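Lysine/ornithine decarboxylase (PDB 2PLJ) decarboxylates lysine and ornithine, very probably with pyridoxal phosphate as cofactor, yielding the diamines cadaverine and putrescine. Local coordinates at residues L211-G216 with H230-V235; L250-G255 with E276-L281; G308-E313 with W317-D322; P351-G356 with V362-E367. All coordinates share one frame; numbering follows the deposited sequence.

Interaction 1: L211-G216 with H230-V235. With P3T ((4-{[(4-aminobutyl)amino]methyl}-5-hydroxy-6-methylpyridin-3-yl)methyl dihydrogen phosphate), chain D.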
# COMPACT_ATOMS: atom_id res chain seq x y z
N LEU A 211 -28.25 -9.38 -14.77
CA LEU A 211 -26.87 -9.83 -15.00
C LEU A 211 -25.90 -8.65 -14.88
O LEU A 211 -26.27 -7.49 -15.10
CB LEU A 211 -26.71 -10.45 -16.39
CG LEU A 211 -27.67 -11.58 -16.78
CD1 LEU A 211 -27.34 -12.09 -18.21
CD2 LEU A 211 -27.56 -12.72 -15.79
N SER A 212 -24.65 -8.96 -14.56
CA SER A 212 -23.61 -7.93 -14.54
C SER A 212 -22.31 -8.50 -15.05
O SER A 212 -22.12 -9.73 -15.09
CB SER A 212 -23.42 -7.37 -13.13
OG SER A 212 -22.74 -8.29 -12.30
N PHE A 213 -21.40 -7.62 -15.43
CA PHE A 213 -20.05 -8.05 -15.73
C PHE A 213 -19.12 -6.87 -15.51
O PHE A 213 -19.59 -5.72 -15.42
CB PHE A 213 -19.94 -8.58 -17.16
CG PHE A 213 -20.25 -7.54 -18.23
CD1 PHE A 213 -19.29 -6.56 -18.57
CD2 PHE A 213 -21.49 -7.55 -18.88
CE1 PHE A 213 -19.59 -5.59 -19.56
CE2 PHE A 213 -21.81 -6.60 -19.86
CZ PHE A 213 -20.86 -5.63 -20.22
N HIS A 214 -17.82 -7.14 -15.49
CA HIS A 214 -16.82 -6.05 -15.40
C HIS A 214 -15.66 -6.50 -16.24
O HIS A 214 -15.02 -7.53 -15.94
CB HIS A 214 -16.40 -5.78 -13.95
CG HIS A 214 -15.46 -4.61 -13.82
ND1 HIS A 214 -14.12 -4.75 -13.54
CD2 HIS A 214 -15.69 -3.29 -13.93
CE1 HIS A 214 -13.55 -3.55 -13.49
NE2 HIS A 214 -14.49 -2.64 -13.72
N VAL A 215 -15.44 -5.81 -17.36
CA VAL A 215 -14.42 -6.25 -18.33
C VAL A 215 -12.98 -5.97 -17.89
O VAL A 215 -12.01 -6.45 -18.52
CB VAL A 215 -14.70 -5.74 -19.77
CG1 VAL A 215 -16.05 -6.30 -20.30
CG2 VAL A 215 -14.69 -4.25 -19.87
N GLY A 216 -12.84 -5.20 -16.82
CA GLY A 216 -11.50 -4.84 -16.31
C GLY A 216 -11.22 -3.34 -16.33
O GLY A 216 -11.78 -2.58 -17.13
N HIS A 230 -23.59 -8.88 -25.88
CA HIS A 230 -24.20 -9.93 -26.71
C HIS A 230 -24.39 -11.20 -25.89
O HIS A 230 -25.45 -11.79 -25.91
CB HIS A 230 -23.35 -10.26 -27.93
CG HIS A 230 -23.26 -9.16 -28.94
ND1 HIS A 230 -24.31 -8.30 -29.21
CD2 HIS A 230 -22.27 -8.84 -29.81
CE1 HIS A 230 -23.95 -7.46 -30.17
NE2 HIS A 230 -22.72 -7.77 -30.55
N THR A 231 -23.36 -11.61 -25.13
CA THR A 231 -23.47 -12.84 -24.35
C THR A 231 -24.57 -12.77 -23.28
O THR A 231 -25.40 -13.68 -23.17
CB THR A 231 -22.13 -13.27 -23.77
OG1 THR A 231 -21.29 -13.64 -24.87
CG2 THR A 231 -22.29 -14.50 -22.87
N CYS A 232 -24.60 -11.65 -22.55
CA CYS A 232 -25.65 -11.41 -21.58
C CYS A 232 -27.03 -11.43 -22.23
O CYS A 232 -27.97 -12.01 -21.66
CB CYS A 232 -25.40 -10.10 -20.83
SG CYS A 232 -23.98 -10.31 -19.74
N ARG A 233 -27.16 -10.80 -23.40
CA ARG A 233 -28.43 -10.79 -24.12
C ARG A 233 -28.90 -12.22 -24.44
O ARG A 233 -30.07 -12.54 -24.27
CB ARG A 233 -28.33 -9.97 -25.41
CG ARG A 233 -29.65 -9.92 -26.19
CD ARG A 233 -29.60 -8.90 -27.32
NE ARG A 233 -28.39 -9.05 -28.12
CZ ARG A 233 -28.26 -9.94 -29.12
NH1 ARG A 233 -29.26 -10.77 -29.43
NH2 ARG A 233 -27.13 -9.99 -29.80
N HIS A 234 -27.96 -13.05 -24.90
CA HIS A 234 -28.28 -14.45 -25.20
C HIS A 234 -28.66 -15.20 -23.92
O HIS A 234 -29.57 -16.03 -23.95
CB HIS A 234 -27.15 -15.11 -25.97
CG HIS A 234 -26.92 -14.52 -27.33
ND1 HIS A 234 -27.95 -14.28 -28.23
CD2 HIS A 234 -25.78 -14.12 -27.95
CE1 HIS A 234 -27.45 -13.74 -29.33
NE2 HIS A 234 -26.14 -13.62 -29.17
N VAL A 235 -28.00 -14.90 -22.80
CA VAL A 235 -28.35 -15.53 -21.54
C VAL A 235 -29.78 -15.14 -21.13
O VAL A 235 -30.55 -15.99 -20.69
CB VAL A 235 -27.33 -15.24 -20.42
CG1 VAL A 235 -27.87 -15.69 -19.07
CG2 VAL A 235 -25.97 -15.91 -20.74
OAE P3T D . -14.30 2.27 -13.71
PAU P3T D . -13.11 1.49 -13.00
OAF P3T D . -12.50 2.39 -11.82
OAC P3T D . -12.03 0.98 -13.93
OAP P3T D . -13.67 0.20 -12.20
CAM P3T D . -14.67 0.41 -11.12
CAS P3T D . -15.17 -0.99 -10.75
CAH P3T D . -16.51 -1.21 -11.08
NAO P3T D . -17.07 -2.40 -10.82
CAQ P3T D . -16.39 -3.41 -10.29
CAA P3T D . -17.10 -4.76 -10.06
CAR P3T D . -15.02 -3.26 -9.97
OAD P3T D . -14.37 -4.30 -9.42
CAT P3T D . -14.38 -2.03 -10.21
CAG P3T D . -13.02 -1.85 -9.83
NAN P3T D . -12.22 -2.91 -9.72
CAL P3T D . -10.79 -2.91 -9.29
CAK P3T D . -9.94 -1.85 -10.02
CAJ P3T D . -8.52 -1.93 -9.39
CAI P3T D . -7.58 -0.91 -10.04
NAB P3T D . -6.17 -1.10 -9.62
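Leu211 of strand 207-212 reaches Cys232 and Val235 of helix 223-241 through a single methyl. From CB the chain runs to CG, which stands opposite the carbonyl carbon (chi1 -53°), and of the two branches it is CD1 that extends to the helix. There it lies 3.5 Å from the backbone O of Cys232, and it meets Cys232 CB at 3.8 Å and Val235 CG1 at 3.7 Å, so one methyl spans a turn of the helix. Two residues along, Phe213 points the same way and offers the rim of its ring: CD2 is 3.8 Å from Cys232 SG. The sulfur sits 75° off the ring normal, an edge-on sulfur-aromatic contact. Strand, helix and the next strand, 249-251, form a beta-alpha-beta unit of the beta/alpha barrel, and these groups pack in the layer between sheet and helix. Further along, His214 turns to the ligand. Its imidazole carries the putrescine-bearing adduct over one face, with P3T CAR 3.7 Å above the middle of the His214 ring, while the backbone N of Gly216 lies across the other face, towards the rim. His214 NE2 also gives a weak hydrogen bond to the phosphate ester oxygen OAP of P3T, 3.3 Å long and bent to 140° at the hydrogen.

Interaction 2: L250-G255 with E276-L281. With P3T ((4-{[(4-aminobutyl)amino]methyl}-5-hydroxy-6-methylpyridin-3-yl)methyl dihydrogen phosphate), chain D.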
# COMPACT_ATOMS: atom_id res chain seq x y z
N LEU A 250 -29.36 -5.14 -16.93
CA LEU A 250 -27.98 -5.44 -17.31
C LEU A 250 -27.09 -4.37 -16.72
O LEU A 250 -27.33 -3.18 -16.96
CB LEU A 250 -27.81 -5.44 -18.84
CG LEU A 250 -26.39 -5.79 -19.27
CD1 LEU A 250 -25.99 -7.18 -18.68
CD2 LEU A 250 -26.26 -5.77 -20.80
N ASP A 251 -26.07 -4.80 -15.99
CA ASP A 251 -25.10 -3.87 -15.39
C ASP A 251 -23.77 -4.12 -16.12
O ASP A 251 -23.22 -5.22 -16.00
CB ASP A 251 -25.01 -4.20 -13.89
CG ASP A 251 -23.90 -3.45 -13.16
OD1 ASP A 251 -23.04 -2.80 -13.79
OD2 ASP A 251 -23.93 -3.56 -11.91
N ILE A 252 -23.28 -3.13 -16.87
CA ILE A 252 -22.09 -3.31 -17.73
C ILE A 252 -20.74 -3.00 -17.06
O ILE A 252 -19.69 -2.97 -17.70
CB ILE A 252 -22.21 -2.54 -19.08
CG1 ILE A 252 -22.25 -1.01 -18.82
CG2 ILE A 252 -23.45 -3.02 -19.88
CD1 ILE A 252 -22.05 -0.17 -20.07
N GLY A 253 -20.80 -2.81 -15.75
CA GLY A 253 -19.62 -2.58 -14.91
C GLY A 253 -18.87 -1.29 -15.19
O GLY A 253 -19.46 -0.28 -15.68
N GLY A 254 -17.60 -1.30 -14.79
CA GLY A 254 -16.73 -0.13 -14.92
C GLY A 254 -15.73 -0.29 -16.05
O GLY A 254 -15.95 -1.04 -17.01
N GLY A 255 -14.63 0.44 -15.93
CA GLY A 255 -13.46 0.19 -16.81
C GLY A 255 -13.22 1.20 -17.92
O GLY A 255 -12.28 1.05 -18.69
N GLU A 276 -24.64 0.68 -29.38
CA GLU A 276 -25.21 -0.15 -30.45
C GLU A 276 -25.57 -1.54 -29.96
O GLU A 276 -26.65 -2.05 -30.27
CB GLU A 276 -24.24 -0.24 -31.62
CG GLU A 276 -24.02 1.08 -32.31
CD GLU A 276 -22.94 1.00 -33.38
OE1 GLU A 276 -22.95 0.03 -34.17
OE2 GLU A 276 -22.07 1.91 -33.40
N ALA A 277 -24.66 -2.15 -29.19
CA ALA A 277 -24.91 -3.48 -28.62
C ALA A 277 -26.11 -3.46 -27.66
O ALA A 277 -26.95 -4.36 -27.66
CB ALA A 277 -23.66 -4.04 -27.95
N LEU A 278 -26.20 -2.39 -26.87
CA LEU A 278 -27.28 -2.24 -25.90
C LEU A 278 -28.63 -2.13 -26.56
O LEU A 278 -29.65 -2.61 -26.01
CB LEU A 278 -27.02 -1.00 -25.03
CG LEU A 278 -25.85 -1.12 -24.04
CD1 LEU A 278 -25.65 0.21 -23.31
CD2 LEU A 278 -26.12 -2.24 -23.02
N SER A 279 -28.65 -1.49 -27.72
CA SER A 279 -29.87 -1.28 -28.50
C SER A 279 -30.54 -2.60 -28.92
O SER A 279 -31.73 -2.64 -29.28
CB SER A 279 -29.58 -0.40 -29.72
OG SER A 279 -29.13 -1.16 -30.82
N LEU A 280 -29.78 -3.70 -28.90
CA LEU A 280 -30.34 -5.00 -29.29
C LEU A 280 -31.11 -5.67 -28.15
O LEU A 280 -31.83 -6.64 -28.39
CB LEU A 280 -29.25 -5.93 -29.82
CG LEU A 280 -28.56 -5.45 -31.11
CD1 LEU A 280 -27.41 -6.37 -31.50
CD2 LEU A 280 -29.56 -5.31 -32.26
N LEU A 281 -30.95 -5.13 -26.93
CA LEU A 281 -31.67 -5.66 -25.76
C LEU A 281 -33.17 -5.41 -25.87
O LEU A 281 -33.59 -4.45 -26.53
CB LEU A 281 -31.14 -5.04 -24.45
CG LEU A 281 -29.69 -5.34 -24.03
CD1 LEU A 281 -29.22 -4.28 -23.03
CD2 LEU A 281 -29.54 -6.73 -23.45
OAE P3T D . -14.30 2.27 -13.71
PAU P3T D . -13.11 1.49 -13.00
OAF P3T D . -12.50 2.39 -11.82
OAC P3T D . -12.03 0.98 -13.93
OAP P3T D . -13.67 0.20 -12.20
CAM P3T D . -14.67 0.41 -11.12
CAS P3T D . -15.17 -0.99 -10.75
CAH P3T D . -16.51 -1.21 -11.08
NAO P3T D . -17.07 -2.40 -10.82
CAQ P3T D . -16.39 -3.41 -10.29
CAA P3T D . -17.10 -4.76 -10.06
CAR P3T D . -15.02 -3.26 -9.97
OAD P3T D . -14.37 -4.30 -9.42
CAT P3T D . -14.38 -2.03 -10.21
CAG P3T D . -13.02 -1.85 -9.83
NAN P3T D . -12.22 -2.91 -9.72
CAL P3T D . -10.79 -2.91 -9.29
CAK P3T D . -9.94 -1.85 -10.02
CAJ P3T D . -8.52 -1.93 -9.39
CAI P3T D . -7.58 -0.91 -10.04
NAB P3T D . -6.17 -1.10 -9.62
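Methyl-to-methyl contact is all that joins Leu250 and Ile252 to Leu278 and Leu281. Leu250 CD2 sits at the junction, 4.0 Å from Leu281 CD1 and 4.2 Å from Leu278 CD2. The side chains of Leu250 and Leu281 cross at about a right angle, and the same Leu278 CD2 also touches Ile252 CG2 at 4.2 Å. With CG anti to the backbone N (chi1 -178°), Leu250 carries its CD2 out to both leucines. The spacing is that of ordinary van der Waals packing between strand 249-251 with the residue after it, and helix 267-278 with the turn that follows, within a beta-alpha-beta unit of the barrel that continues to strand 286-289. Hydrogen bonds act within each segment instead. Asp251 OD1 accepts from Gly253 N at 3.0 Å, an Asx turn in which the donor meets the anti side of the carboxylate, 28° out of its plane. On the helical side, a type I beta turn runs from Leu278 to Leu281, and Ser279 OG donates to Glu276 O at 2.7 Å. Ligand binding falls to the glycine run after the strand: Gly255 N gives a nearly straight bond, 168° at the hydrogen, to the phosphate oxygen OAE of P3T at 2.9 Å.

Interaction 3: G308-E313 with W317-D322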
# COMPACT_ATOMS: atom_id res chain seq x y z
N GLY A 308 15.41 16.63 -0.14
CA GLY A 308 16.87 16.69 -0.32
C GLY A 308 17.22 16.08 -1.66
O GLY A 308 16.34 15.72 -2.47
N GLN A 309 18.52 15.94 -1.87
CA GLN A 309 19.02 15.56 -3.18
C GLN A 309 20.48 15.17 -3.14
O GLN A 309 21.23 15.65 -2.28
CB GLN A 309 18.81 16.70 -4.19
CG GLN A 309 19.37 18.07 -3.75
CD GLN A 309 19.09 19.14 -4.77
OE1 GLN A 309 19.76 19.23 -5.80
NE2 GLN A 309 18.10 19.97 -4.48
N ALA A 310 20.88 14.30 -4.07
CA ALA A 310 22.28 13.89 -4.20
C ALA A 310 22.57 13.44 -5.62
O ALA A 310 21.69 12.88 -6.28
CB ALA A 310 22.58 12.75 -3.22
N GLU A 311 23.80 13.65 -6.09
CA GLU A 311 24.22 13.12 -7.39
C GLU A 311 24.75 11.71 -7.16
O GLU A 311 25.61 11.50 -6.29
CB GLU A 311 25.28 14.01 -8.05
CG GLU A 311 25.25 13.86 -9.58
CD GLU A 311 26.52 14.31 -10.26
OE1 GLU A 311 27.10 13.50 -11.03
OE2 GLU A 311 26.94 15.47 -10.02
N ARG A 312 24.21 10.74 -7.92
CA ARG A 312 24.57 9.32 -7.81
C ARG A 312 24.85 8.79 -9.23
O ARG A 312 23.94 8.72 -10.04
CB ARG A 312 23.46 8.48 -7.15
CG ARG A 312 23.01 8.97 -5.73
CD ARG A 312 21.90 8.08 -5.03
NE ARG A 312 22.44 6.74 -4.81
CZ ARG A 312 23.27 6.42 -3.80
NH1 ARG A 312 23.54 7.32 -2.86
NH2 ARG A 312 23.78 5.19 -3.72
N GLU A 313 26.09 8.43 -9.51
CA GLU A 313 26.46 7.87 -10.83
C GLU A 313 25.96 8.72 -12.01
O GLU A 313 25.33 8.19 -12.94
CB GLU A 313 25.91 6.44 -10.99
CG GLU A 313 26.37 5.41 -9.95
CD GLU A 313 25.74 4.01 -10.16
OE1 GLU A 313 24.63 3.90 -10.73
OE2 GLU A 313 26.38 3.01 -9.77
N TRP A 317 19.49 12.60 -7.91
CA TRP A 317 18.34 12.03 -7.18
C TRP A 317 17.66 13.11 -6.34
O TRP A 317 18.31 13.77 -5.53
CB TRP A 317 18.81 10.92 -6.25
CG TRP A 317 19.13 9.63 -6.93
CD1 TRP A 317 20.10 9.40 -7.89
CD2 TRP A 317 18.47 8.38 -6.71
NE1 TRP A 317 20.08 8.07 -8.27
CE2 TRP A 317 19.08 7.43 -7.57
CE3 TRP A 317 17.41 7.97 -5.90
CZ2 TRP A 317 18.68 6.08 -7.61
CZ3 TRP A 317 17.01 6.62 -5.93
CH2 TRP A 317 17.64 5.70 -6.79
N TYR A 318 16.36 13.30 -6.56
CA TYR A 318 15.51 14.10 -5.68
C TYR A 318 14.67 13.19 -4.78
O TYR A 318 14.03 12.26 -5.28
CB TYR A 318 14.58 15.01 -6.49
CG TYR A 318 15.34 15.97 -7.40
CD1 TYR A 318 16.10 17.01 -6.86
CD2 TYR A 318 15.31 15.81 -8.80
CE1 TYR A 318 16.81 17.90 -7.66
CE2 TYR A 318 16.03 16.70 -9.63
CZ TYR A 318 16.77 17.75 -9.05
OH TYR A 318 17.49 18.62 -9.84
N TYR A 319 14.65 13.48 -3.49
CA TYR A 319 13.93 12.66 -2.52
C TYR A 319 12.70 13.48 -2.13
O TYR A 319 12.84 14.52 -1.48
CB TYR A 319 14.80 12.36 -1.32
CG TYR A 319 16.07 11.64 -1.69
CD1 TYR A 319 16.15 10.25 -1.68
CD2 TYR A 319 17.23 12.36 -2.07
CE1 TYR A 319 17.33 9.58 -2.04
CE2 TYR A 319 18.39 11.71 -2.44
CZ TYR A 319 18.46 10.33 -2.43
OH TYR A 319 19.65 9.73 -2.79
N LEU A 320 11.53 13.02 -2.56
CA LEU A 320 10.28 13.76 -2.35
C LEU A 320 9.57 13.37 -1.06
O LEU A 320 9.89 12.32 -0.48
CB LEU A 320 9.32 13.54 -3.55
CG LEU A 320 9.92 13.78 -4.95
CD1 LEU A 320 8.88 13.54 -6.03
CD2 LEU A 320 10.54 15.18 -5.10
N ASP A 321 8.59 14.18 -0.66
CA ASP A 321 7.77 13.89 0.52
C ASP A 321 6.52 13.03 0.23
O ASP A 321 5.64 12.88 1.08
CB ASP A 321 7.39 15.18 1.29
CG ASP A 321 6.76 16.24 0.39
OD1 ASP A 321 6.36 15.90 -0.73
OD2 ASP A 321 6.68 17.43 0.83
N ASP A 322 6.45 12.49 -0.99
CA ASP A 322 5.36 11.54 -1.35
C ASP A 322 5.99 10.50 -2.29
O ASP A 322 6.99 10.76 -2.97
CB ASP A 322 4.23 12.29 -2.06
CG ASP A 322 2.84 11.60 -1.89
OD1 ASP A 322 2.77 10.45 -1.34
OD2 ASP A 322 1.85 12.24 -2.26
O HOH W 1 22.26 9.69 -1.72
O HOH W 2 21.67 6.67 -10.18
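Strands 300-312 and 315-320 form a beta hairpin, and this contact is its antiparallel pairing, with segment axes 159° apart and 4.8 Å at closest approach. Ala310 and Trp317 make a hydrogen-bonded pair: Trp317 N reaches Ala310 O at 2.8 Å, and Ala310 N returns a bond to Trp317 O in that carbonyl's plane. Gln309 and Tyr318 form the adjoining non-hydrogen-bonded pair. Their side chains run side by side on one face of the sheet, with Gln309 OE1 3.7 Å from Tyr318 CE1 and the amide and ring planes steeply inclined. Gln309 OE1 is bonded to Lys373 and Tyr318 OH to the backbone N of Leu374, among other partners. The other face carries Ala310, Trp317 and Tyr319, and Arg312 reaches over the indole there. Its CD lies 3.5 Å from the centroid of the five-membered ring of Trp317 and only 6° off the normal, a CH-pi contact. The chain then bends at chi3 (63°), and the guanidinium stands almost perpendicular to the indole, too far out for more than a weak cation-pi attraction. Tyr319 OH approaches Arg312 CD at 3.6 Å, and a water donates to Tyr319 OH while accepting from Arg312 NH1. A second water accepts from Trp317 NE1 at the indole edge and donates to Arg312 O. Tyr319 OH also bonds to Lys186 O of the second subunit. The aliphatic part of Arg312 thus makes the contact with the ring, while its guanidinium gives NE to Lys185 O and NH1 to Gly188 O of the second subunit.

Interaction 4: P351-G356 with V362-E367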
# COMPACT_ATOMS: atom_id res chain seq x y z
N PRO A 351 19.45 14.68 -16.40
CA PRO A 351 19.00 13.31 -16.06
C PRO A 351 18.82 13.17 -14.55
O PRO A 351 19.77 13.43 -13.78
CB PRO A 351 20.16 12.43 -16.53
CG PRO A 351 20.82 13.24 -17.62
CD PRO A 351 20.73 14.66 -17.15
N SER A 352 17.62 12.77 -14.15
CA SER A 352 17.23 12.80 -12.75
C SER A 352 16.48 11.55 -12.35
O SER A 352 16.02 10.79 -13.21
CB SER A 352 16.36 14.03 -12.47
OG SER A 352 17.01 15.22 -12.91
N VAL A 353 16.38 11.35 -11.04
CA VAL A 353 15.58 10.28 -10.45
C VAL A 353 14.69 10.93 -9.40
O VAL A 353 15.15 11.75 -8.59
CB VAL A 353 16.48 9.22 -9.76
CG1 VAL A 353 15.64 8.14 -9.09
CG2 VAL A 353 17.48 8.60 -10.75
N LEU A 354 13.41 10.56 -9.43
CA LEU A 354 12.47 11.00 -8.41
C LEU A 354 12.19 9.84 -7.48
O LEU A 354 11.59 8.83 -7.88
CB LEU A 354 11.16 11.51 -9.05
CG LEU A 354 11.26 12.79 -9.90
CD1 LEU A 354 9.91 13.08 -10.54
CD2 LEU A 354 11.75 14.02 -9.05
N SER A 355 12.64 10.01 -6.22
CA SER A 355 12.51 9.01 -5.17
C SER A 355 11.42 9.43 -4.19
O SER A 355 11.21 10.62 -3.97
CB SER A 355 13.84 8.94 -4.38
OG SER A 355 13.65 8.20 -3.19
N GLY A 356 10.75 8.47 -3.55
CA GLY A 356 9.81 8.80 -2.48
C GLY A 356 10.53 9.03 -1.15
O GLY A 356 11.81 8.96 -1.07
N VAL A 362 12.99 0.49 -3.06
CA VAL A 362 11.87 0.26 -3.99
C VAL A 362 11.04 1.56 -4.17
O VAL A 362 10.32 1.71 -5.17
CB VAL A 362 10.90 -0.88 -3.50
CG1 VAL A 362 10.03 -0.45 -2.30
CG2 VAL A 362 9.96 -1.32 -4.63
N ASP A 363 11.15 2.47 -3.20
CA ASP A 363 10.33 3.67 -3.23
C ASP A 363 10.93 4.70 -4.20
O ASP A 363 11.58 5.68 -3.81
CB ASP A 363 10.17 4.25 -1.83
CG ASP A 363 9.20 5.41 -1.78
OD1 ASP A 363 8.63 5.77 -2.85
OD2 ASP A 363 8.99 5.93 -0.65
N VAL A 364 10.67 4.47 -5.48
CA VAL A 364 11.12 5.35 -6.58
C VAL A 364 9.93 5.59 -7.50
O VAL A 364 9.25 4.62 -7.90
CB VAL A 364 12.29 4.70 -7.32
CG1 VAL A 364 12.64 5.46 -8.61
CG2 VAL A 364 13.48 4.60 -6.36
N ILE A 365 9.68 6.86 -7.82
CA ILE A 365 8.53 7.24 -8.65
C ILE A 365 8.88 7.32 -10.14
O ILE A 365 8.05 6.99 -11.00
CB ILE A 365 8.00 8.64 -8.21
CG1 ILE A 365 7.53 8.62 -6.74
CG2 ILE A 365 6.98 9.17 -9.22
CD1 ILE A 365 7.61 10.05 -6.11
N ALA A 366 10.10 7.77 -10.44
CA ALA A 366 10.56 7.88 -11.83
C ALA A 366 12.04 7.54 -11.83
O ALA A 366 12.84 8.28 -11.25
CB ALA A 366 10.35 9.26 -12.37
N GLU A 367 12.38 6.41 -12.46
CA GLU A 367 13.79 5.93 -12.50
C GLU A 367 14.68 6.79 -13.39
O GLU A 367 15.88 6.90 -13.16
CB GLU A 367 13.86 4.47 -12.98
CG GLU A 367 13.35 3.45 -11.94
CD GLU A 367 13.40 2.02 -12.47
OE1 GLU A 367 14.33 1.72 -13.26
OE2 GLU A 367 12.52 1.19 -12.10
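This is an antiparallel backbone pairing broken by a classic beta bulge, where the end of strand 349-355 meets the loop leading to strand 369-372. Ile365 and Ala366 both face Leu354, and the register moves by one residue between Leu354 and Ser355. The evidence is the forked acceptor Leu354 O, which takes Ile365 N at 2.7 Å and Ala366 N at 3.1 Å; the latter comes in the carbonyl plane on a lone pair. Leu354 N completes the pair by bonding to Ala366 O. Leu354 CB packs 4.1 Å from Ala366 CB. Past the bulge, Gly356 N bonds to Asp363 O at 2.9 Å from above the carbonyl plane, 49° out of it; Lys186 of the second subunit bonds to the same Asp363 O. Asp363 is the centre of an inverse gamma turn. Its carboxylate folds over the glycine, with OD1 3.3 Å from Gly356 CA, and is tied to Thr358 and Ile324. Val364 CG1, anti to the backbone N (chi1 170°), is the branch that meets Val353 CG1, at 4.1 Å, and Val353 CG2 touches Glu367 O at 3.4 Å. Strand 315-320 pairs with Val353 and Ser355 along the other edge, and Leu340 of strand 340-342 packs on Leu354 and Ile365.

In the fold
The four contacts follow one another along the chain and fall into two pairs on opposite sides of its centre. Interactions 1 and 2, with centres 8 Å apart, belong to successive beta-alpha-beta units of the parallel barrel; neighbouring strands 207-212 and 249-251 join them, and both touch the same P3T. Interactions 3 and 4 are likewise 8 Å apart, in the mixed sheet, where strands 315-320 and 349-355 run in parallel, and both meet the second subunit. Between the pairs, centres are about 41 to 48 Å apart and nearest atoms at least about 23 Å. One pair thus serves the barrel and its cofactor site, the other the beta domain and the dimer interface.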